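PDB 4H8Q: iron Transport-associated domain protein from Bacillus anthracis, which binds heme through a NEAT domain of the hemophore IsdX2 and probably takes part in extracting heme from methemoglobin for iron acquisition. Local coordinates for residues G14-A19 / A41-K46; I18-L23 / I122-T127; Q66-G71 / K100-V105. The protein carries 1 engineered substitution. All coordinates share one frame; numbering follows the deposited sequence.

Contact 1: residues G14-A19 / A41-K46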
loop_
_atom_site.group_PDB
_atom_site.type_symbol
_atom_site.label_atom_id
_atom_site.label_comp_id
_atom_site.label_asym_id
_atom_site.label_seq_id
_atom_site.Cartn_x
_atom_site.Cartn_y
_atom_site.Cartn_z
ATOM N N GLY A 14 15.755 -1.988 11.848
ATOM C CA GLY A 14 16.268 -0.938 10.983
ATOM C C GLY A 14 15.257 -0.569 9.909
ATOM O O GLY A 14 14.145 -1.089 9.910
ATOM N N GLN A 15 15.652 0.317 8.998
ATOM C CA GLN A 15 14.781 0.809 7.928
ATOM C C GLN A 15 15.358 0.418 6.560
ATOM O O GLN A 15 16.532 0.666 6.294
ATOM C CB GLN A 15 14.682 2.334 8.013
ATOM C CG GLN A 15 13.275 2.894 8.114
ATOM C CD GLN A 15 13.249 4.312 8.679
ATOM O OE1 GLN A 15 14.295 4.922 8.930
ATOM N NE2 GLN A 15 12.050 4.839 8.891
ATOM N N TYR A 16 14.534 -0.161 5.687
ATOM C CA TYR A 16 15.018 -0.703 4.410
ATOM C C TYR A 16 14.130 -0.318 3.234
ATOM O O TYR A 16 12.933 -0.103 3.410
ATOM C CB TYR A 16 15.028 -2.229 4.476
ATOM C CG TYR A 16 15.802 -2.816 5.626
ATOM C CD1 TYR A 16 17.108 -3.246 5.456
ATOM C CD2 TYR A 16 15.220 -2.964 6.875
ATOM C CE1 TYR A 16 17.819 -3.793 6.509
ATOM C CE2 TYR A 16 15.924 -3.517 7.932
ATOM C CZ TYR A 16 17.224 -3.927 7.741
ATOM O OH TYR A 16 17.926 -4.472 8.795
ATOM N N ASP A 17 14.700 -0.277 2.029
ATOM C CA ASP A 17 13.889 -0.148 0.828
ATOM C C ASP A 17 13.288 -1.509 0.488
ATOM O O ASP A 17 13.962 -2.543 0.590
ATOM C CB ASP A 17 14.731 0.328 -0.366
ATOM C CG ASP A 17 15.148 1.776 -0.270
ATOM O OD1 ASP A 17 14.592 2.512 0.580
ATOM O OD2 ASP A 17 16.015 2.198 -1.079
ATOM N N ILE A 18 12.025 -1.523 0.072
ATOM C CA ILE A 18 11.429 -2.761 -0.410
ATOM C C ILE A 18 10.572 -2.527 -1.645
ATOM O O ILE A 18 9.619 -1.753 -1.625
ATOM C CB ILE A 18 10.640 -3.501 0.693
ATOM C CG1 ILE A 18 10.112 -4.839 0.154
ATOM C CG2 ILE A 18 9.524 -2.622 1.246
ATOM C CD1 ILE A 18 9.717 -5.827 1.245
ATOM N N ALA A 19 10.927 -3.193 -2.741
ATOM C CA ALA A 19 10.150 -3.059 -3.964
ATOM C C ALA A 19 8.865 -3.862 -3.866
ATOM O O ALA A 19 8.801 -4.864 -3.156
ATOM C CB ALA A 19 10.967 -3.528 -5.172
ATOM N N ALA A 41 8.790 0.988 -1.349
ATOM C CA ALA A 41 8.278 1.455 -0.068
ATOM C C ALA A 41 9.391 1.368 0.967
ATOM O O ALA A 41 10.506 0.923 0.670
ATOM C CB ALA A 41 7.098 0.598 0.361
ATOM N N ARG A 42 9.099 1.803 2.186
ATOM C CA ARG A 42 10.088 1.707 3.247
ATOM C C ARG A 42 9.611 0.722 4.298
ATOM O O ARG A 42 8.499 0.815 4.816
ATOM C CB ARG A 42 10.386 3.077 3.861
ATOM C CG ARG A 42 11.130 4.028 2.918
ATOM C CD ARG A 42 12.593 3.603 2.741
ATOM N NE ARG A 42 13.412 4.100 3.847
ATOM C CZ ARG A 42 14.659 3.710 4.100
ATOM N NH1 ARG A 42 15.247 2.799 3.335
ATOM N NH2 ARG A 42 15.318 4.235 5.126
ATOM N N LEU A 43 10.469 -0.246 4.583
ATOM C CA LEU A 43 10.193 -1.270 5.566
ATOM C C LEU A 43 10.918 -0.913 6.850
ATOM O O LEU A 43 12.125 -0.686 6.844
ATOM C CB LEU A 43 10.715 -2.608 5.046
ATOM C CG LEU A 43 10.940 -3.728 6.060
ATOM C CD1 LEU A 43 9.612 -4.191 6.646
ATOM C CD2 LEU A 43 11.660 -4.881 5.380
ATOM N N THR A 44 10.183 -0.855 7.950
ATOM C CA THR A 44 10.811 -0.660 9.253
ATOM C C THR A 44 10.688 -1.957 10.023
ATOM O O THR A 44 9.592 -2.499 10.185
ATOM C CB THR A 44 10.146 0.470 10.053
ATOM O OG1 THR A 44 10.322 1.714 9.370
ATOM C CG2 THR A 44 10.766 0.562 11.447
ATOM N N VAL A 45 11.824 -2.474 10.475
ATOM C CA VAL A 45 11.830 -3.685 11.277
ATOM C C VAL A 45 12.102 -3.264 12.713
ATOM O O VAL A 45 13.102 -2.607 12.987
ATOM C CB VAL A 45 12.914 -4.663 10.809
ATOM C CG1 VAL A 45 12.905 -5.911 11.678
ATOM C CG2 VAL A 45 12.705 -5.025 9.341
ATOM N N LYS A 46 11.188 -3.605 13.613
ATOM C CA LYS A 46 11.303 -3.189 15.006
ATOM C C LYS A 46 10.733 -4.257 15.926
ATOM O O LYS A 46 9.532 -4.524 15.908
ATOM C CB LYS A 46 10.584 -1.861 15.233
ATOM C CG LYS A 46 11.323 -0.917 16.172
ATOM C CD LYS A 46 11.732 -1.619 17.462
ATOM C CE LYS A 46 12.851 -0.872 18.181
ATOM N NZ LYS A 46 14.114 -0.842 17.379
HETATM O O HOH W 1 17.883 3.055 5.929
HETATM O O HOH W 2 14.586 6.670 6.698
#
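Y16 and L43 exchange backbone hydrogen bonds in both directions, Y16 N to L43 O and L43 N to Y16 O, each 2.7 Å long. G14 with V45 and I18 with A41 are paired in the same way, so six bonds join the antiparallel strands 14-19 and 41-46 without a break. Between them lie the non-hydrogen-bonded pairs Q15-T44 and D17-R42, where CA-H groups lean on carbonyls; Q15 CA, for example, sits 3.2 Å from L43 O. On the face that carries these two pairs, R42 spends its guanidinium on three partners. Bends at chi2 (-73°) and chi3 (-83°) fold its chain back over strand 14-19, laying one face of the group over Y16 N, off-centre toward its rim. NH1 makes a salt bridge to D17 OD1 at 2.8 Å, reaching it from above the carboxylate plane, with the two flat groups turned 72° apart. NH2 donates to two waters at the guanidinium edge. One, 2.9 Å from R42 NH2, gives a proton to Q15 O, a carbonyl with no backbone donor on strand 41-46; the other passes a weak bond to Q15 OE1. T44 lies alongside Q15, its OG1 3.4 Å from Q15 CG. The opposite face meets through apolar atoms: Y16 CE2 meets V45 CG2 at 3.8 Å, and I18 CG2 lies 4.0 Å from L43 CB. The hydroxyl of Y16 bonds back to K12 O, just ahead of the strand. Strand 41-46 is flanked in turn by strand 49-56, bonded through R42-A53 and T44-Y51, whose I52 touches I18, A41 and L43; along its other edge strand 14-24 meets strand 114-125, A19 bonding to D125.

Contact 2: residues I18-L23 / I122-T127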
loop_
_atom_site.group_PDB
_atom_site.type_symbol
_atom_site.label_atom_id
_atom_site.label_comp_id
_atom_site.label_asym_id
_atom_site.label_seq_id
_atom_site.Cartn_x
_atom_site.Cartn_y
_atom_site.Cartn_z
ATOM N N ILE A 18 12.025 -1.523 0.072
ATOM C CA ILE A 18 11.429 -2.761 -0.410
ATOM C C ILE A 18 10.572 -2.527 -1.645
ATOM O O ILE A 18 9.619 -1.753 -1.625
ATOM C CB ILE A 18 10.640 -3.501 0.693
ATOM C CG1 ILE A 18 10.112 -4.839 0.154
ATOM C CG2 ILE A 18 9.524 -2.622 1.246
ATOM C CD1 ILE A 18 9.717 -5.827 1.245
ATOM N N ALA A 19 10.927 -3.193 -2.741
ATOM C CA ALA A 19 10.150 -3.059 -3.964
ATOM C C ALA A 19 8.865 -3.862 -3.866
ATOM O O ALA A 19 8.801 -4.864 -3.156
ATOM C CB ALA A 19 10.967 -3.528 -5.172
ATOM N N PHE A 20 7.839 -3.425 -4.584
ATOM C CA PHE A 20 6.565 -4.145 -4.584
ATOM C C PHE A 20 5.758 -3.773 -5.818
ATOM O O PHE A 20 6.083 -2.803 -6.525
ATOM C CB PHE A 20 5.754 -3.814 -3.325
ATOM C CG PHE A 20 5.222 -2.410 -3.319
ATOM C CD1 PHE A 20 6.019 -1.360 -2.884
ATOM C CD2 PHE A 20 3.934 -2.136 -3.768
ATOM C CE1 PHE A 20 5.541 -0.060 -2.899
ATOM C CE2 PHE A 20 3.442 -0.841 -3.777
ATOM C CZ PHE A 20 4.246 0.201 -3.344
ATOM N N LYS A 21 4.707 -4.551 -6.067
ATOM C CA LYS A 21 3.753 -4.277 -7.124
ATOM C C LYS A 21 2.359 -4.471 -6.536
ATOM O O LYS A 21 2.175 -5.287 -5.626
ATOM C CB LYS A 21 3.958 -5.259 -8.288
ATOM C CG LYS A 21 5.244 -5.058 -9.065
ATOM C CD LYS A 21 5.448 -6.185 -10.076
ATOM C CE LYS A 21 6.742 -6.001 -10.870
ATOM N NZ LYS A 21 7.009 -7.161 -11.778
ATOM N N VAL A 22 1.390 -3.718 -7.040
ATOM C CA VAL A 22 -0.005 -3.954 -6.699
ATOM C C VAL A 22 -0.640 -4.753 -7.828
ATOM O O VAL A 22 -0.553 -4.362 -8.991
ATOM C CB VAL A 22 -0.779 -2.642 -6.498
ATOM C CG1 VAL A 22 -2.204 -2.925 -6.016
ATOM C CG2 VAL A 22 -0.044 -1.760 -5.480
ATOM N N LEU A 23 -1.285 -5.857 -7.465
ATOM C CA LEU A 23 -1.860 -6.787 -8.432
ATOM C C LEU A 23 -3.379 -6.733 -8.437
ATOM O O LEU A 23 -4.014 -6.544 -7.402
ATOM C CB LEU A 23 -1.399 -8.209 -8.104
ATOM C CG LEU A 23 0.108 -8.443 -8.033
ATOM C CD1 LEU A 23 0.399 -9.880 -7.585
ATOM C CD2 LEU A 23 0.774 -8.127 -9.383
ATOM N N ILE A 122 -1.014 -6.831 -2.643
ATOM C CA ILE A 122 0.321 -6.269 -2.720
ATOM C C ILE A 122 1.326 -7.408 -2.686
ATOM O O ILE A 122 1.269 -8.266 -1.802
ATOM C CB ILE A 122 0.588 -5.309 -1.544
ATOM C CG1 ILE A 122 -0.373 -4.121 -1.626
ATOM C CG2 ILE A 122 2.037 -4.830 -1.574
ATOM C CD1 ILE A 122 -0.468 -3.284 -0.336
ATOM N N GLN A 123 2.239 -7.424 -3.650
ATOM C CA GLN A 123 3.319 -8.406 -3.649
ATOM C C GLN A 123 4.646 -7.690 -3.509
ATOM O O GLN A 123 5.038 -6.923 -4.382
ATOM C CB GLN A 123 3.317 -9.248 -4.927
ATOM C CG GLN A 123 4.375 -10.341 -4.921
ATOM C CD GLN A 123 3.790 -11.708 -4.605
ATOM O OE1 GLN A 123 3.114 -12.311 -5.442
ATOM N NE2 GLN A 123 4.037 -12.199 -3.393
ATOM N N PHE A 124 5.322 -7.936 -2.390
ATOM C CA PHE A 124 6.655 -7.402 -2.162
ATOM C C PHE A 124 7.675 -8.311 -2.826
ATOM O O PHE A 124 7.428 -9.509 -3.002
ATOM C CB PHE A 124 6.949 -7.303 -0.663
ATOM C CG PHE A 124 5.955 -6.462 0.091
ATOM C CD1 PHE A 124 4.902 -7.050 0.759
ATOM C CD2 PHE A 124 6.080 -5.078 0.117
ATOM C CE1 PHE A 124 3.976 -6.284 1.442
ATOM C CE2 PHE A 124 5.159 -4.302 0.804
ATOM C CZ PHE A 124 4.112 -4.909 1.468
ATOM N N ASP A 125 8.818 -7.739 -3.199
ATOM C CA ASP A 125 9.925 -8.532 -3.722
ATOM C C ASP A 125 11.219 -8.119 -3.036
ATOM O O ASP A 125 11.946 -7.262 -3.535
ATOM C CB ASP A 125 10.043 -8.370 -5.239
ATOM C CG ASP A 125 11.117 -9.262 -5.835
ATOM O OD1 ASP A 125 11.813 -9.954 -5.065
ATOM O OD2 ASP A 125 11.271 -9.262 -7.074
ATOM N N PRO A 126 11.503 -8.724 -1.872
ATOM C CA PRO A 126 12.652 -8.352 -1.040
ATOM C C PRO A 126 13.975 -8.460 -1.782
ATOM O O PRO A 126 14.930 -7.768 -1.425
ATOM C CB PRO A 126 12.606 -9.381 0.090
ATOM C CG PRO A 126 11.168 -9.743 0.190
ATOM C CD PRO A 126 10.678 -9.760 -1.228
ATOM N N THR A 127 14.020 -9.302 -2.809
ATOM C CA THR A 127 15.261 -9.577 -3.525
ATOM C C THR A 127 15.561 -8.545 -4.609
ATOM O O THR A 127 16.684 -8.470 -5.112
ATOM C CB THR A 127 15.239 -10.990 -4.169
ATOM O OG1 THR A 127 14.479 -10.961 -5.383
ATOM C CG2 THR A 127 14.628 -12.003 -3.224
HETATM O O HOH W 3 13.264 -4.949 -2.729
#
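F124 lies across from F20 in a non-hydrogen-bonded antiparallel pair, and its side chain can be followed from the backbone into the barrel interior. Its CB lies 3.7 Å from I18 CD1, the tip of an isoleucine two residues before F20 on the facing strand. CG is still beside that methyl. With CG anti to the carbonyl carbon (chi1 -57°), CD2 is brought against F20 CB at 3.7 Å while also touching I18 CD1, and A19 O stands at the ring edge. I122 CG2, from the same strand, sits 3.7 Å above the plane of the F124 ring, displaced toward its rim. Beyond the two strands the side chain touches I52. F20 itself takes the crowded position between its backbone N and carbonyl carbon (chi1 70°), which leads its ring away from F124 and lets F20 CD2 meet I122 CG2 at 4.0 Å. The ladder rests on K21 N to Q123 O and the straighter return bond, Q123 N to K21 O, both 2.9 Å, followed by D125 N to A19 O. On the other face L23 CD1 packs against Q123 CB, and the amide of Q123 is held through OE1 by K100. D125 OD1 accepts from T127 N, 3.2 Å away, in an Asx turn, and from T127 OG1 as well. First strand bound antiparallel to last, over a core of aromatic and branched side chains, is the seam that closes the immunoglobulin-like beta barrel of a NEAT domain, the side chain of L23 lying about 7 Å from the bound heme.

Contact 3: residues Q66-G71 / K100-V105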
loop_
_atom_site.group_PDB
_atom_site.type_symbol
_atom_site.label_atom_id
_atom_site.label_comp_id
_atom_site.label_asym_id
_atom_site.label_seq_id
_atom_site.Cartn_x
_atom_site.Cartn_y
_atom_site.Cartn_z
ATOM N N GLN A 66 -7.117 0.070 2.964
ATOM C CA GLN A 66 -7.109 -0.890 4.067
ATOM C C GLN A 66 -6.244 -2.096 3.732
ATOM O O GLN A 66 -6.099 -2.473 2.566
ATOM C CB GLN A 66 -8.536 -1.353 4.368
ATOM C CG GLN A 66 -9.480 -0.218 4.669
ATOM C CD GLN A 66 -10.892 -0.691 4.927
ATOM O OE1 GLN A 66 -11.275 -1.796 4.539
ATOM N NE2 GLN A 66 -11.683 0.153 5.577
ATOM N N THR A 67 -5.660 -2.711 4.754
ATOM C CA THR A 67 -4.937 -3.949 4.537
ATOM C C THR A 67 -5.440 -5.007 5.507
ATOM O O THR A 67 -6.031 -4.679 6.539
ATOM C CB THR A 67 -3.414 -3.771 4.691
ATOM O OG1 THR A 67 -3.103 -3.371 6.032
ATOM C CG2 THR A 67 -2.902 -2.717 3.728
ATOM N N GLU A 68 -5.228 -6.269 5.162
ATOM C CA GLU A 68 -5.724 -7.363 5.993
ATOM C C GLU A 68 -4.886 -7.474 7.252
ATOM O O GLU A 68 -3.656 -7.520 7.188
ATOM C CB GLU A 68 -5.711 -8.691 5.230
ATOM C CG GLU A 68 -6.279 -9.862 6.042
ATOM C CD GLU A 68 -6.776 -11.011 5.176
ATOM O OE1 GLU A 68 -6.333 -11.131 4.016
ATOM O OE2 GLU A 68 -7.616 -11.798 5.661
ATOM N N LYS A 69 -5.565 -7.511 8.390
ATOM C CA LYS A 69 -4.912 -7.604 9.687
ATOM C C LYS A 69 -5.781 -8.449 10.607
ATOM O O LYS A 69 -6.938 -8.107 10.862
ATOM C CB LYS A 69 -4.728 -6.205 10.282
ATOM C CG LYS A 69 -4.173 -6.188 11.703
ATOM C CD LYS A 69 -4.289 -4.799 12.316
ATOM C CE LYS A 69 -3.751 -4.764 13.740
ATOM N NZ LYS A 69 -2.296 -5.086 13.803
ATOM N N ASN A 70 -5.226 -9.557 11.090
ATOM C CA ASN A 70 -5.942 -10.430 12.015
ATOM C C ASN A 70 -7.308 -10.850 11.481
ATOM O O ASN A 70 -8.331 -10.644 12.139
ATOM C CB ASN A 70 -6.101 -9.752 13.380
ATOM C CG ASN A 70 -4.767 -9.451 14.044
ATOM O OD1 ASN A 70 -3.816 -10.228 13.938
ATOM N ND2 ASN A 70 -4.691 -8.315 14.732
ATOM N N GLY A 71 -7.319 -11.424 10.282
ATOM C CA GLY A 71 -8.541 -11.927 9.679
ATOM C C GLY A 71 -9.579 -10.870 9.343
ATOM O O GLY A 71 -10.712 -11.198 8.987
ATOM N N LYS A 100 1.515 -12.663 -0.627
ATOM C CA LYS A 100 0.639 -11.583 -1.066
ATOM C C LYS A 100 -0.124 -11.030 0.126
ATOM O O LYS A 100 -0.581 -11.780 0.997
ATOM C CB LYS A 100 -0.351 -12.077 -2.129
ATOM C CG LYS A 100 0.277 -12.398 -3.486
ATOM C CD LYS A 100 -0.773 -12.948 -4.448
ATOM C CE LYS A 100 -0.232 -13.118 -5.868
ATOM N NZ LYS A 100 0.835 -14.162 -5.960
ATOM N N LEU A 101 -0.264 -9.712 0.165
ATOM C CA LEU A 101 -1.023 -9.061 1.221
ATOM C C LEU A 101 -2.299 -8.516 0.609
ATOM O O LEU A 101 -2.246 -7.774 -0.370
ATOM C CB LEU A 101 -0.201 -7.923 1.828
ATOM C CG LEU A 101 -0.901 -7.063 2.884
ATOM C CD1 LEU A 101 -1.312 -7.889 4.118
ATOM C CD2 LEU A 101 -0.004 -5.905 3.285
ATOM N N ASN A 102 -3.446 -8.909 1.152
ATOM C CA ASN A 102 -4.717 -8.397 0.659
ATOM C C ASN A 102 -4.956 -6.971 1.119
ATOM O O ASN A 102 -4.682 -6.625 2.269
ATOM C CB ASN A 102 -5.875 -9.272 1.122
ATOM C CG ASN A 102 -5.846 -10.648 0.501
ATOM O OD1 ASN A 102 -5.541 -10.803 -0.685
ATOM N ND2 ASN A 102 -6.164 -11.663 1.302
ATOM N N ALA A 103 -5.478 -6.146 0.218
ATOM C CA ALA A 103 -5.799 -4.768 0.558
ATOM C C ALA A 103 -7.082 -4.354 -0.145
ATOM O O ALA A 103 -7.565 -5.047 -1.045
ATOM C CB ALA A 103 -4.654 -3.840 0.169
ATOM N N LYS A 104 -7.638 -3.234 0.289
ATOM C CA LYS A 104 -8.853 -2.690 -0.297
ATOM C C LYS A 104 -8.620 -1.212 -0.507
ATOM O O LYS A 104 -7.916 -0.562 0.276
ATOM C CB LYS A 104 -10.033 -2.867 0.653
ATOM C CG LYS A 104 -10.506 -4.310 0.791
ATOM C CD LYS A 104 -11.526 -4.443 1.907
ATOM C CE LYS A 104 -12.119 -5.845 1.940
ATOM N NZ LYS A 104 -12.898 -6.127 0.692
ATOM N N VAL A 105 -9.209 -0.676 -1.565
ATOM C CA VAL A 105 -9.057 0.741 -1.870
ATOM C C VAL A 105 -10.406 1.314 -2.301
ATOM O O VAL A 105 -11.190 0.640 -2.974
ATOM C CB VAL A 105 -7.963 0.974 -2.950
ATOM C CG1 VAL A 105 -8.369 0.366 -4.314
ATOM C CG2 VAL A 105 -7.631 2.455 -3.071
HETATM O O HOH W 4 -3.480 -10.838 3.371
#
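Q66 and K104 form an antiparallel hydrogen-bonded pair, Q66 N to K104 O and K104 N to Q66 O both spanning 2.9 Å, with the strand directions 144° apart. T67 and A103 come next as a non-hydrogen-bonded pair, and E68 N then donates to N102 O at 3.0 Å. There the regular ladder gives out: N102 N bonds to a water instead of a carbonyl of strand 66-69, and that water donates to E68 OE1. The same oxygen receives the side-chain amide of N102, ND2 to OE1 at 2.8 Å, nearly along the carboxylate C-O direction and within the amide plane. E68 can do this because its CG is anti to the backbone N (chi1 -178°) and the chain runs extended beside N102, the two flat ends 31° apart. OE1 is thus gripped by one side chain and one water. On the inner face T67 CG2 touches A103 CB at 4.1 Å, and A103 CB is pressed to 3.1 Å from Q66 O. L101 CD1 lies by E68 O. Q66 OE1 approaches K104 CD, but both side chains spend their polar ends on neighbours: Q66 NE2 bonds to D75, while K104 NZ has a salt bridge to D119 and K104 a cation-pi contact with F73. This antiparallel pairing joins strands 62-69 and 101-109, neighbours in the NEAT beta barrel though not consecutive in the chain; toward its other end, strand 101-109 enters the heme pocket, where V105 touches the porphyrin.

All three contacts are antiparallel strand pairs of one eight-stranded sheet closed into a barrel. Contacts 1 and 2 share strand 14-24, use its opposite edges, and have centres about 12 Å apart; A41 CB packs on F20 CE1 between them. Contact 3 is reached from contact 2 through the neighbouring strands 114-125 and 101-109, centres about 14 Å apart, where I122 N lies 2.8 Å from L101 O. Contacts 1 and 3 do not touch. Along the chain contact 1 closes first, and contact 3 is nested within the long loop that contact 2 closes. With the pairing of strands 114-125 and 101-109 between contacts 2 and 3, they tie the first and last strands to the strand that carries V105 of the heme pocket.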